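Local coordinates for protein ORF10 (Moritella marina, PDB 6RIW) that probably makes 3-oxoacyl thioesters during polyunsaturated fatty acid biosynthesis, this chain being the ketosynthase–chain length factor didomain of a longer synthase, at residues A[664-669]-A[839-844]; A[579-584]-A[690-695]. All coordinates share one frame; numbering follows the deposited sequence.

Contact 1: A[664-669]-A[839-844]; sequences AEENSV and NASGMA
The side chains of V669 and M843 cross at about a right angle where two helices begin. V669 has CG1 anti to its own N (chi1 169°), sending both methyls against the other helix: CG2 rests 3.6 Å from M843 N, and CG1 meets M843 CE at 3.8 Å. Glycine suits position 842, since a CB there would collide with V669 CB.

N839 and E665 run side by side, pointing the same way, with amide and carboxylate planes 69° apart. N839 OD1 and E665 O, both acceptors, come within 3.2 Å without bonding. Each is satisfied elsewhere, E665 O by S668 N and OG, N839 OD1 by a water shared with E665 N. A second water links E665 OE1 to N839 ND2, and a third gathers E666 O, V669 N, N839 O and G842 N. S668 OG accepts from A664 N at 2.8 Å and donates to an in-plane lone pair of E665 O at 2.7 Å. With an alanine here, A664 N would probably lose its acceptor and E665 O keep only S668 N among the segment's donors.

In this thiolase-like domain, strand 576-581 packs on S668 and V669, strand 687-694 on V669 and M843, and strand 741-752 on M843.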
loop_
_atom_site.group_PDB
_atom_site.type_symbol
_atom_site.label_atom_id
_atom_site.label_comp_id
_atom_site.label_asym_id
_atom_site.label_seq_id
_atom_site.Cartn_x
_atom_site.Cartn_y
_atom_site.Cartn_z
ATOM N N ALA A 664 -1.559 1.832 7.715
ATOM C CA ALA A 664 -0.954 1.890 9.041
ATOM C C ALA A 664 -1.671 0.903 9.952
ATOM O O ALA A 664 -1.955 1.208 11.114
ATOM C CB ALA A 664 -0.981 3.310 9.623
ATOM N N GLU A 665 -2.004 -0.270 9.415
ATOM C CA GLU A 665 -2.656 -1.372 10.158
ATOM C C GLU A 665 -3.998 -0.851 10.697
ATOM O O GLU A 665 -4.726 -0.142 9.979
ATOM C CB GLU A 665 -1.692 -1.914 11.216
ATOM C CG GLU A 665 -0.369 -2.465 10.630
ATOM C CD GLU A 665 -0.599 -3.503 9.541
ATOM O OE1 GLU A 665 -1.550 -4.319 9.687
ATOM O OE2 GLU A 665 0.142 -3.497 8.521
ATOM N N GLU A 666 -4.381 -1.189 11.935
ATOM C CA GLU A 666 -5.698 -0.764 12.410
ATOM C C GLU A 666 -5.817 0.753 12.460
ATOM O O GLU A 666 -6.926 1.286 12.361
ATOM C CB GLU A 666 -5.989 -1.351 13.801
ATOM C CG GLU A 666 -6.224 -2.868 13.789
ATOM C CD GLU A 666 -4.945 -3.668 14.088
ATOM O OE1 GLU A 666 -3.845 -3.261 13.633
ATOM O OE2 GLU A 666 -5.039 -4.725 14.763
ATOM N N ASN A 667 -4.699 1.472 12.608
ATOM C CA ASN A 667 -4.734 2.931 12.643
ATOM C C ASN A 667 -4.688 3.577 11.254
ATOM O O ASN A 667 -4.488 4.792 11.149
ATOM C CB ASN A 667 -3.602 3.455 13.533
ATOM C CG ASN A 667 -3.950 3.341 15.022
ATOM O OD1 ASN A 667 -5.098 3.546 15.416
ATOM N ND2 ASN A 667 -2.980 2.948 15.835
ATOM N N SER A 668 -4.916 2.810 10.188
ATOM C CA SER A 668 -4.864 3.380 8.842
ATOM C C SER A 668 -5.782 4.598 8.688
ATOM O O SER A 668 -5.374 5.634 8.151
ATOM C CB SER A 668 -5.254 2.316 7.815
ATOM O OG SER A 668 -4.303 1.260 7.752
ATOM N N VAL A 669 -7.041 4.478 9.118
ATOM C CA VAL A 669 -7.993 5.574 8.924
ATOM C C VAL A 669 -7.600 6.797 9.746
ATOM O O VAL A 669 -7.720 7.936 9.278
ATOM C CB VAL A 669 -9.424 5.117 9.259
ATOM C CG1 VAL A 669 -10.380 6.346 9.311
ATOM C CG2 VAL A 669 -9.930 4.113 8.216
ATOM N N ASN A 839 -8.205 -3.105 8.880
ATOM C CA ASN A 839 -7.696 -1.860 8.279
ATOM C C ASN A 839 -8.781 -0.810 8.055
ATOM O O ASN A 839 -8.458 0.374 7.880
ATOM C CB ASN A 839 -6.976 -2.174 6.969
ATOM C CG ASN A 839 -5.727 -2.996 7.210
ATOM O OD1 ASN A 839 -4.884 -2.600 7.992
ATOM N ND2 ASN A 839 -5.618 -4.157 6.560
ATOM N N ALA A 840 -10.048 -1.196 8.049
ATOM C CA ALA A 840 -11.130 -0.225 7.971
ATOM C C ALA A 840 -11.737 0.112 9.336
ATOM O O ALA A 840 -12.731 0.850 9.395
ATOM C CB ALA A 840 -12.221 -0.760 7.021
ATOM N N SER A 841 -11.195 -0.427 10.439
ATOM C CA SER A 841 -11.898 -0.322 11.724
ATOM C C SER A 841 -12.036 1.120 12.200
ATOM O O SER A 841 -13.013 1.455 12.879
ATOM C CB SER A 841 -11.187 -1.142 12.812
ATOM O OG SER A 841 -9.816 -0.793 12.896
ATOM N N GLY A 842 -11.068 1.980 11.894
ATOM C CA GLY A 842 -11.216 3.385 12.274
ATOM C C GLY A 842 -12.404 4.060 11.615
ATOM O O GLY A 842 -13.029 4.951 12.212
ATOM N N MET A 843 -12.740 3.653 10.388
ATOM C CA MET A 843 -13.885 4.252 9.701
ATOM C C MET A 843 -15.208 3.830 10.343
ATOM O O MET A 843 -16.109 4.662 10.512
ATOM C CB MET A 843 -13.863 3.887 8.215
ATOM C CG MET A 843 -14.793 4.726 7.341
ATOM S SD MET A 843 -14.430 6.491 7.418
ATOM C CE MET A 843 -12.881 6.533 6.483
ATOM N N ALA A 844 -15.349 2.552 10.713
ATOM C CA ALA A 844 -16.549 2.126 11.426
ATOM C C ALA A 844 -16.772 2.946 12.694
ATOM O O ALA A 844 -17.903 3.365 12.978
ATOM C CB ALA A 844 -16.468 0.633 11.782
HETATM O O HOH W 1 -2.609 -1.415 6.630
HETATM O O HOH W 2 -3.119 -5.564 8.009
HETATM O O HOH W 3 -8.470 1.902 10.193
#

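Contact 2: A[579-584]-A[690-695]; sequences LVAMGM and IAAVDL
The flat groups where L579, V580 and A581 meet A691, A692 and V693 are peptides, joined through their N-H and C=O groups. They form a parallel pair in the beta core of the thiolase fold, in the chain length factor half of the didomain. One face of the sheet carries L579, A581, I690 and A692, and helix 668-682 packs on the last three of these. The other carries V580 and A691, both touched by M557 of helix 552-567, while M645 and A646 of helix 642-653 also reach V580. Helices on both faces are what the layered thiolase fold calls for.

The strands meet at 28°. A691 bonds on either side of V580: its N donates to L579 O at 2.9 Å, and its O accepts from A581 N at 2.8 Å. A581 O then takes V693 N at 3.2 Å, the longest of the three bonds. Each of these carbonyls also receives a CA-H...O contact, with A692 CA 3.3 Å from A581 O.

Alanine suits three of these positions because its methyl lets a helix settle close on the sheet; A581 CB and A692 CB lie 4.0 Å apart. V580, on the face it shares with A691, brings CG1 near V693 CG1.

Farther along, the strands part. M582 keeps CB 3.9 Å from V693 O, but its CG lies between the backbone N and carbonyl carbon (chi1 53°) and the bent chain leads away, the side chain touching M645 and S123 of the ketosynthase half. Direct pairing gives way to water: one molecule accepts from G583 N at 2.8 Å and lies 2.7 Å from V693 O, bridging the widened gap.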
loop_
_atom_site.group_PDB
_atom_site.type_symbol
_atom_site.label_atom_id
_atom_site.label_comp_id
_atom_site.label_asym_id
_atom_site.label_seq_id
_atom_site.Cartn_x
_atom_site.Cartn_y
_atom_site.Cartn_z
ATOM N N LEU A 579 -7.987 9.565 -0.307
ATOM C CA LEU A 579 -7.100 8.749 0.507
ATOM C C LEU A 579 -7.826 7.455 0.825
ATOM O O LEU A 579 -8.964 7.491 1.303
ATOM C CB LEU A 579 -6.719 9.469 1.811
ATOM C CG LEU A 579 -6.199 10.905 1.683
ATOM C CD1 LEU A 579 -5.916 11.437 3.063
ATOM C CD2 LEU A 579 -4.921 10.952 0.832
ATOM N N VAL A 580 -7.203 6.314 0.541
ATOM C CA VAL A 580 -7.855 5.035 0.821
ATOM C C VAL A 580 -7.062 4.319 1.913
ATOM O O VAL A 580 -5.926 3.888 1.687
ATOM C CB VAL A 580 -7.972 4.167 -0.437
ATOM C CG1 VAL A 580 -8.638 2.831 -0.101
ATOM C CG2 VAL A 580 -8.773 4.913 -1.523
ATOM N N ALA A 581 -7.674 4.167 3.083
ATOM C CA ALA A 581 -7.110 3.369 4.161
ATOM C C ALA A 581 -7.320 1.892 3.865
ATOM O O ALA A 581 -8.450 1.455 3.636
ATOM C CB ALA A 581 -7.765 3.746 5.491
ATOM N N MET A 582 -6.238 1.123 3.838
ATOM C CA MET A 582 -6.368 -0.278 3.463
ATOM C C MET A 582 -5.089 -0.992 3.859
ATOM O O MET A 582 -4.093 -0.366 4.226
ATOM C CB MET A 582 -6.646 -0.422 1.958
ATOM C CG MET A 582 -5.622 0.328 1.070
ATOM S SD MET A 582 -4.038 -0.559 0.854
ATOM C CE MET A 582 -4.500 -1.697 -0.492
ATOM N N GLY A 583 -5.157 -2.322 3.842
ATOM C CA GLY A 583 -3.990 -3.171 3.781
ATOM C C GLY A 583 -4.155 -4.092 2.580
ATOM O O GLY A 583 -5.147 -4.010 1.847
ATOM N N MET A 584 -3.175 -4.968 2.377
ATOM C CA MET A 584 -3.257 -5.778 1.160
ATOM C C MET A 584 -4.465 -6.709 1.218
ATOM O O MET A 584 -4.889 -7.159 2.292
ATOM C CB MET A 584 -1.957 -6.566 0.910
ATOM C CG MET A 584 -1.621 -7.679 1.873
ATOM S SD MET A 584 -0.486 -8.928 1.112
ATOM C CE MET A 584 -1.474 -9.531 -0.187
ATOM N N ILE A 690 -11.996 10.342 2.390
ATOM C CA ILE A 690 -11.268 9.274 3.079
ATOM C C ILE A 690 -12.120 8.022 2.981
ATOM O O ILE A 690 -13.200 7.959 3.570
ATOM C CB ILE A 690 -10.960 9.603 4.540
ATOM C CG1 ILE A 690 -10.185 10.928 4.625
ATOM C CG2 ILE A 690 -10.143 8.424 5.146
ATOM C CD1 ILE A 690 -9.872 11.363 6.058
ATOM N N ALA A 691 -11.660 7.041 2.214
ATOM C CA ALA A 691 -12.370 5.776 2.101
ATOM C C ALA A 691 -11.558 4.695 2.800
ATOM O O ALA A 691 -10.355 4.844 3.070
ATOM C CB ALA A 691 -12.630 5.405 0.632
ATOM N N ALA A 692 -12.226 3.611 3.138
ATOM C CA ALA A 692 -11.541 2.546 3.853
ATOM C C ALA A 692 -12.174 1.243 3.425
ATOM O O ALA A 692 -13.390 1.180 3.269
ATOM C CB ALA A 692 -11.669 2.705 5.370
ATOM N N VAL A 693 -11.368 0.196 3.274
ATOM C CA VAL A 693 -11.926 -1.099 2.900
ATOM C C VAL A 693 -11.045 -2.191 3.483
ATOM O O VAL A 693 -9.811 -2.109 3.441
ATOM C CB VAL A 693 -12.071 -1.250 1.371
ATOM C CG1 VAL A 693 -10.743 -1.009 0.654
ATOM C CG2 VAL A 693 -12.636 -2.624 1.007
ATOM N N ASP A 694 -11.686 -3.199 4.057
ATOM C CA ASP A 694 -10.988 -4.428 4.415
ATOM C C ASP A 694 -12.008 -5.547 4.293
ATOM O O ASP A 694 -12.973 -5.616 5.066
ATOM C CB ASP A 694 -10.396 -4.369 5.827
ATOM C CG ASP A 694 -9.302 -5.418 6.036
ATOM O OD1 ASP A 694 -9.270 -6.400 5.242
ATOM O OD2 ASP A 694 -8.471 -5.259 6.962
ATOM N N LEU A 695 -11.804 -6.422 3.327
ATOM C CA LEU A 695 -12.671 -7.597 3.241
ATOM C C LEU A 695 -12.093 -8.681 4.155
ATOM O O LEU A 695 -11.626 -9.741 3.734
ATOM C CB LEU A 695 -12.837 -8.015 1.785
ATOM C CG LEU A 695 -13.398 -6.821 0.980
ATOM C CD1 LEU A 695 -13.748 -7.209 -0.453
ATOM C CD2 LEU A 695 -14.632 -6.211 1.665
HETATM O O HOH W 4 -7.613 -3.690 3.760
HETATM O O HOH W 5 -7.593 -6.222 2.927
#

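How the contacts relate
Both contacts are buried in the chain length factor half, their centres about 8 Å apart, and they are successive layers of one core. Contact 2 ties two strands directly through backbone bonds, whereas contact 1 joins the starts of two helices by apolar packing and bridging waters. Helix 668-682 in contact 1 is followed in the chain by strand 687-694 of contact 2, but the contacts share no element. The small A581 permits close packing: V669 CG2 lies 3.5 Å from A581 CB. A polar link falls at the strand end, where D694 OD2 probably accepts a hydrogen bond from N839 N at 2.9 Å, which would tie the 3-10 segment of contact 1 to the sheet.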